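Local coordinates for variant surface glycoprotein MITAT 1.1 (Trypanosoma brucei brucei, PDB 5LY9) that forms, with many copies of itself, the dense surface coat of the parasite, whose antigenically distinct variants let the trypanosome evade the host immune response, at residues D106-N110 and C145-M149; V24-M28 and Q91-A95. All blocks are in the same frame, centred on the assembly; numbering follows the deposited sequence.

Contact 1: residues D106-N110 and C145-M149; sequences DEFLN and CALSM. With GOL (glycerol), chain E.
Leu147 lies against one flank of the helix at 106-110, and its two methyls divide the work. CD1 rests on the backbone of Asn110, 3.8 Å from N, while CD2 reaches Leu109 CD1 at 4.1 Å and Asp106 OD1 at 3.6 Å. With CG turned anti to its carbonyl carbon (chi1 -55°), Leu147 sends both branches along this flank, crossing the Leu109 side chain at about a right angle and sliding past that of Asp106 in the opposite direction. Leu109 CD1 also touches Cys145 SG, 4.1 Å away, at the disulfide to Cys15.

The backbone takes an inverse gamma turn centred on Leu147, and its carbonyl faces a glycerol, probably from the crystallisation liquor. Glycerol O2 and O1 both donate to Leu147 O, O2 at 2.7 Å, and glycerol O3 donates at 2.7 Å to OE1 of Glu107, whose carboxylate is also hydrogen-bonded to Ala215 N and Leu214 N of the second subunit. The small molecule thus bridges loop and helix, which share no direct hydrogen bond here.

Asp106 is held from several sides. OD2 stays 3.5 Å from Ser148 N without bonding to it; its partners are Lys102, in a salt bridge, and Tyr100 OH of the second subunit, while OD1 is hydrogen-bonded to Thr18 OG1. The lysine charge and the tyrosine hydroxyl together would be expected to favour the ionised carboxylate. Asn110 ND2 is hydrogen-bonded to Lys212 O of the second subunit, so the helix meets loop and dimer partner at once.

This is a worked case of a disulfide-tethered loop packed on a long helix in the N-terminal domain of an A-type variant surface glycoprotein. The loop follows strand 143-144, the edge of a small three-stranded antiparallel sheet, and runs over helix 62-114 while Cys15 ties it to helix 8-21.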
ATOM      1  N   ASP A 106     -19.727  -1.589   7.949  1.00 18.41           N
ATOM      2  CA  ASP A 106     -20.717  -1.101   6.985  1.00 19.49           C
ATOM      3  C   ASP A 106     -21.787  -2.183   6.718  1.00 19.69           C
ATOM      4  O   ASP A 106     -22.985  -1.909   6.549  1.00 19.60           O
ATOM      5  CB  ASP A 106     -20.029  -0.641   5.685  1.00 20.78           C
ATOM      6  CG  ASP A 106     -19.251   0.661   5.833  1.00 18.92           C
ATOM      7  OD1 ASP A 106     -19.290   1.267   6.943  1.00 19.93           O
ATOM      8  OD2 ASP A 106     -18.629   1.071   4.803  1.00 19.82           O
ATOM      9  N   GLU A 107     -21.337  -3.427   6.619  1.00 20.68           N
ATOM     10  CA  GLU A 107     -22.274  -4.534   6.317  1.00 20.39           C
ATOM     11  C   GLU A 107     -23.266  -4.674   7.481  1.00 20.69           C
ATOM     12  O   GLU A 107     -24.495  -4.839   7.274  1.00 20.50           O
ATOM     13  CB  GLU A 107     -21.517  -5.809   6.017  1.00 19.71           C
ATOM     14  CG  GLU A 107     -22.356  -7.054   5.730  1.00 20.15           C
ATOM     15  CD  GLU A 107     -23.123  -7.001   4.414  1.00 21.55           C
ATOM     16  OE1 GLU A 107     -22.626  -6.267   3.484  1.00 21.44           O
ATOM     17  OE2 GLU A 107     -24.142  -7.794   4.321  1.00 21.43           O
ATOM     18  N   PHE A 108     -22.768  -4.651   8.713  1.00 21.29           N
ATOM     19  CA  PHE A 108     -23.676  -4.856   9.871  1.00 21.67           C
ATOM     20  C   PHE A 108     -24.613  -3.652  10.019  1.00 21.71           C
ATOM     21  O   PHE A 108     -25.823  -3.823  10.275  1.00 21.71           O
ATOM     22  CB  PHE A 108     -22.976  -5.232  11.148  1.00 22.69           C
ATOM     23  CG  PHE A 108     -23.877  -5.860  12.131  1.00 24.33           C
ATOM     24  CD1 PHE A 108     -24.281  -7.212  11.958  1.00 26.06           C
ATOM     25  CD2 PHE A 108     -24.465  -5.113  13.114  1.00 24.77           C
ATOM     26  CE1 PHE A 108     -25.147  -7.780  12.831  1.00 26.64           C
ATOM     27  CE2 PHE A 108     -25.343  -5.706  14.002  1.00 25.29           C
ATOM     28  CZ  PHE A 108     -25.713  -6.984  13.851  1.00 25.70           C
ATOM     29  N   LEU A 109     -24.071  -2.435   9.934  1.00 20.90           N
ATOM     30  CA  LEU A 109     -24.941  -1.257  10.009  1.00 21.33           C
ATOM     31  C   LEU A 109     -26.003  -1.259   8.910  1.00 20.95           C
ATOM     32  O   LEU A 109     -27.162  -0.919   9.169  1.00 21.37           O
ATOM     33  CB  LEU A 109     -24.176   0.076   9.962  1.00 21.70           C
ATOM     34  CG  LEU A 109     -23.344   0.481  11.184  1.00 23.39           C
ATOM     35  CD1 LEU A 109     -22.572   1.726  10.871  1.00 24.84           C
ATOM     36  CD2 LEU A 109     -24.146   0.728  12.440  1.00 25.76           C
ATOM     37  N   ASN A 110     -25.597  -1.603   7.689  1.00 21.26           N
ATOM     38  CA  ASN A 110     -26.525  -1.700   6.589  1.00 22.31           C
ATOM     39  C   ASN A 110     -27.636  -2.718   6.916  1.00 21.69           C
ATOM     40  O   ASN A 110     -28.835  -2.465   6.595  1.00 21.69           O
ATOM     41  CB  ASN A 110     -25.833  -2.103   5.294  1.00 21.94           C
ATOM     42  CG  ASN A 110     -26.799  -2.254   4.117  1.00 23.16           C
ATOM     43  OD1 ASN A 110     -27.261  -1.263   3.572  1.00 23.35           O
ATOM     44  ND2 ASN A 110     -27.136  -3.472   3.777  1.00 24.35           N
ATOM     45  N   CYS A 145     -22.907   8.975   7.631  1.00 21.28           N
ATOM     46  CA  CYS A 145     -22.810   7.523   7.720  1.00 21.37           C
ATOM     47  C   CYS A 145     -22.931   6.885   6.330  1.00 21.47           C
ATOM     48  O   CYS A 145     -23.948   6.221   6.022  1.00 22.70           O
ATOM     49  CB  CYS A 145     -23.883   7.028   8.669  1.00 22.41           C
ATOM     50  SG  CYS A 145     -23.492   5.422   9.403  1.00 25.02           S
ATOM     51  N   ALA A 146     -21.906   7.097   5.518  1.00 21.84           N
ATOM     52  CA  ALA A 146     -21.929   6.639   4.143  1.00 24.25           C
ATOM     53  C   ALA A 146     -21.362   5.226   4.271  1.00 24.72           C
ATOM     54  O   ALA A 146     -20.144   5.022   4.593  1.00 30.05           O
ATOM     55  CB  ALA A 146     -21.093   7.485   3.209  1.00 24.30           C
ATOM     56  N   LEU A 147     -22.175   4.275   3.907  1.00 24.25           N
ATOM     57  CA  LEU A 147     -21.696   2.839   4.038  1.00 23.12           C
ATOM     58  C   LEU A 147     -21.060   2.496   2.674  1.00 23.00           C
ATOM     59  O   LEU A 147     -21.538   1.644   1.911  1.00 24.53           O
ATOM     60  CB  LEU A 147     -22.856   1.993   4.365  1.00 22.72           C
ATOM     61  CG  LEU A 147     -23.613   2.462   5.584  1.00 23.33           C
ATOM     62  CD1 LEU A 147     -24.816   1.606   5.895  1.00 22.63           C
ATOM     63  CD2 LEU A 147     -22.687   2.477   6.798  1.00 23.54           C
ATOM     64  N   SER A 148     -19.980   3.227   2.386  1.00 22.34           N
ATOM     65  CA  SER A 148     -19.285   3.114   1.125  1.00 22.97           C
ATOM     66  C   SER A 148     -17.838   3.481   1.313  1.00 22.57           C
ATOM     67  O   SER A 148     -17.495   4.108   2.316  1.00 24.45           O
ATOM     68  CB  SER A 148     -19.897   4.060   0.044  1.00 23.75           C
ATOM     69  OG  SER A 148     -19.875   5.398   0.489  1.00 24.22           O
ATOM     70  N   MET A 149     -16.994   3.173   0.323  1.00 21.51           N
ATOM     71  CA  MET A 149     -15.592   3.466   0.393  1.00 21.49           C
ATOM     72  C   MET A 149     -15.273   4.448  -0.709  1.00 22.53           C
ATOM     73  O   MET A 149     -15.657   4.221  -1.874  1.00 23.06           O
ATOM     74  CB  MET A 149     -14.753   2.178   0.197  1.00 22.68           C
ATOM     75  CG  MET A 149     -13.231   2.356   0.159  1.00 22.06           C
ATOM     76  SD  MET A 149     -12.551   2.819   1.731  1.00 22.15           S
ATOM     77  CE  MET A 149     -12.510   1.209   2.539  1.00 23.15           C
TER
HETATM   78  C1  GOL E 406     -23.856  -0.885   2.322  1.00 34.04           C
HETATM   79  O1  GOL E 406     -23.833   0.197   1.379  1.00 32.90           O
HETATM   80  C2  GOL E 406     -22.660  -1.801   2.105  1.00 33.06           C
HETATM   81  O2  GOL E 406     -21.477  -1.043   2.330  1.00 43.96           O
HETATM   82  C3  GOL E 406     -22.618  -2.899   3.129  1.00 31.39           C
HETATM   83  O3  GOL E 406     -23.667  -3.863   2.925  1.00 29.53           O

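Contact 2: residues V24-M28 and Q91-A95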
ATOM      1  N   VAL A  24      -8.402   6.394   5.531  1.00 19.28           N
ATOM      2  CA  VAL A  24      -7.107   5.830   5.869  1.00 19.31           C
ATOM      3  C   VAL A  24      -6.302   5.421   4.633  1.00 19.23           C
ATOM      4  O   VAL A  24      -5.115   5.700   4.575  1.00 19.49           O
ATOM      5  CB  VAL A  24      -7.228   4.662   6.915  1.00 19.26           C
ATOM      6  CG1 VAL A  24      -5.903   3.914   7.071  1.00 19.83           C
ATOM      7  CG2 VAL A  24      -7.730   5.216   8.244  1.00 19.76           C
ATOM      8  N   SER A  25      -6.914   4.781   3.645  1.00 19.60           N
ATOM      9  CA  SER A  25      -6.225   4.337   2.420  1.00 19.64           C
ATOM     10  C   SER A  25      -5.576   5.486   1.723  1.00 20.03           C
ATOM     11  O   SER A  25      -4.381   5.442   1.327  1.00 19.99           O
ATOM     12  CB  SER A  25      -7.136   3.556   1.487  1.00 21.39           C
ATOM     13  OG  SER A  25      -7.585   2.417   2.228  1.00 23.72           O
ATOM     14  N   GLY A  26      -6.373   6.544   1.539  1.00 19.35           N
ATOM     15  CA  GLY A  26      -5.894   7.784   0.966  1.00 19.83           C
ATOM     16  C   GLY A  26      -4.792   8.483   1.727  1.00 19.75           C
ATOM     17  O   GLY A  26      -3.862   9.061   1.132  1.00 19.79           O
ATOM     18  N   GLU A  27      -4.865   8.398   3.040  1.00 18.99           N
ATOM     19  CA  GLU A  27      -3.790   8.950   3.842  1.00 20.35           C
ATOM     20  C   GLU A  27      -2.555   8.101   3.696  1.00 20.14           C
ATOM     21  O   GLU A  27      -1.473   8.679   3.595  1.00 20.19           O
ATOM     22  CB  GLU A  27      -4.173   9.160   5.323  1.00 21.28           C
ATOM     23  CG  GLU A  27      -2.955   9.521   6.149  1.00 22.62           C
ATOM     24  CD  GLU A  27      -3.220  10.219   7.474  1.00 26.68           C
ATOM     25  OE1 GLU A  27      -2.355  10.017   8.390  1.00 27.67           O
ATOM     26  OE2 GLU A  27      -4.147  11.101   7.555  1.00 27.01           O
ATOM     27  N   MET A  28      -2.692   6.777   3.622  1.00 19.72           N
ATOM     28  CA  MET A  28      -1.573   5.960   3.317  1.00 20.11           C
ATOM     29  C   MET A  28      -0.948   6.260   1.916  1.00 20.20           C
ATOM     30  O   MET A  28       0.309   6.242   1.746  1.00 20.26           O
ATOM     31  CB  MET A  28      -1.900   4.490   3.545  1.00 20.25           C
ATOM     32  CG  MET A  28      -2.126   4.137   4.996  1.00 21.21           C
ATOM     33  SD  MET A  28      -0.640   4.440   5.995  1.00 23.91           S
ATOM     34  CE  MET A  28      -0.784   6.133   6.564  1.00 24.72           C
ATOM     35  N   GLN A  91       2.214   0.568   5.496  1.00 19.15           N
ATOM     36  CA  GLN A  91       1.205   1.465   4.878  1.00 20.32           C
ATOM     37  C   GLN A  91       0.102   0.648   4.213  1.00 20.24           C
ATOM     38  O   GLN A  91      -1.086   0.901   4.434  1.00 19.58           O
ATOM     39  CB  GLN A  91       1.848   2.468   3.986  1.00 19.66           C
ATOM     40  CG  GLN A  91       2.788   3.417   4.710  1.00 20.55           C
ATOM     41  CD  GLN A  91       3.542   4.379   3.834  1.00 19.91           C
ATOM     42  OE1 GLN A  91       3.575   4.264   2.618  1.00 20.90           O
ATOM     43  NE2 GLN A  91       4.102   5.390   4.465  1.00 22.55           N
ATOM     44  N   ILE A  92       0.504  -0.419   3.509  1.00 20.52           N
ATOM     45  CA  ILE A  92      -0.457  -1.393   2.993  1.00 20.22           C
ATOM     46  C   ILE A  92      -1.216  -2.071   4.151  1.00 20.01           C
ATOM     47  O   ILE A  92      -2.478  -2.255   4.084  1.00 19.13           O
ATOM     48  CB  ILE A  92       0.219  -2.407   2.070  1.00 21.15           C
ATOM     49  CG1 ILE A  92       0.684  -1.676   0.794  1.00 21.45           C
ATOM     50  CG2 ILE A  92      -0.736  -3.524   1.678  1.00 20.84           C
ATOM     51  CD1 ILE A  92       1.451  -2.630  -0.090  1.00 22.69           C
ATOM     52  N   ARG A  93      -0.493  -2.453   5.178  1.00 18.33           N
ATOM     53  CA  ARG A  93      -1.100  -3.113   6.321  1.00 19.01           C
ATOM     54  C   ARG A  93      -2.216  -2.211   6.902  1.00 19.23           C
ATOM     55  O   ARG A  93      -3.355  -2.655   7.184  1.00 17.72           O
ATOM     56  CB  ARG A  93      -0.088  -3.426   7.402  1.00 18.54           C
ATOM     57  CG  ARG A  93      -0.643  -4.140   8.586  1.00 18.69           C
ATOM     58  CD  ARG A  93       0.269  -4.034   9.775  1.00 19.10           C
ATOM     59  NE  ARG A  93      -0.317  -4.722  10.916  1.00 20.25           N
ATOM     60  CZ  ARG A  93       0.224  -4.705  12.113  1.00 21.33           C
ATOM     61  NH1 ARG A  93       1.392  -4.070  12.340  1.00 23.18           N
ATOM     62  NH2 ARG A  93      -0.342  -5.378  13.073  1.00 22.43           N
ATOM     63  N   SER A  94      -1.916  -0.929   7.108  1.00 18.83           N
ATOM     64  CA  SER A  94      -2.900  -0.047   7.720  1.00 19.08           C
ATOM     65  C   SER A  94      -4.083   0.232   6.790  1.00 19.26           C
ATOM     66  O   SER A  94      -5.256   0.222   7.232  1.00 18.72           O
ATOM     67  CB  SER A  94      -2.267   1.290   8.147  1.00 18.89           C
ATOM     68  OG  SER A  94      -3.191   2.125   8.832  1.00 19.19           O
ATOM     69  N   ALA A  95      -3.808   0.495   5.535  1.00 19.67           N
ATOM     70  CA  ALA A  95      -4.896   0.684   4.547  1.00 19.35           C
ATOM     71  C   ALA A  95      -5.821  -0.531   4.552  1.00 19.76           C
ATOM     72  O   ALA A  95      -7.035  -0.355   4.642  1.00 18.71           O
ATOM     73  CB  ALA A  95      -4.341   0.982   3.168  1.00 19.72           C
TER
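Gln91 O accepts the backbone hydrogen bond from Ala95 N at 3.0 Å, and the same oxygen is met from across the contact by Met28 CG, 3.4 Å away. The two helices that meet here, 24-55 and 62-114, pack as the antiparallel pair of long helices that runs through the elongated A-type variant surface glycoprotein. The N-to-C directions of the short segments differ by 166°, with axes 8.8 Å apart, and no hydrogen bond joins them, so side-chain packing carries the contact.

Met28 does most of that packing. Bent at chi2 (-62°) and again at chi3, its chain folds over the start of 91-95 and lays SD against Gln91, 3.7 Å from CA, and beside Ser94 CB. The Gln91 side chain is crossed at a slant by the methionine and extends onward beyond CG to polar partners elsewhere: OE1 is hydrogen-bonded to Tyr83 OH and NE2 to Ala257 O, fixing the amide at both ends.

One turn away the helices come closer, with small residues facing each other: Ser25 and Ala95 have CA atoms only 4.4 Å apart. Val24 reaches the adjoining residue, its CG1 lying against Ser94, whose hydroxyl is hydrogen-bonded to Glu256. Helix 244-254 touches Val24 and Ser94 from the same chain, and the second subunit packs on Ser25 and Ala95, putting this buried pairing beside the dimer interface. At that end the Ala95 methyl carbon CB sits 3.7 Å from Ser25 OG.

How the contacts relate
From the N terminus, the chain passes through helix 8-21, whose Cys15 will be joined by disulfide to Cys145, a covalent closure that spans the whole of contact 2, and enters helix 24-55 at its first turn. Contact 2 closes when the chain, having run out along that helix and returned on helix 62-114, brings 91-95 back beside 24-28: a helical hairpin. Contact 1 opens farther along the same helix, at 106-110, and closes after the small three-stranded sheet, at 145-149. The two contacts follow in series, neither nested nor crossed, with centres about 19 Å apart. Helix 62-114 is common to both, and the second subunit touches both.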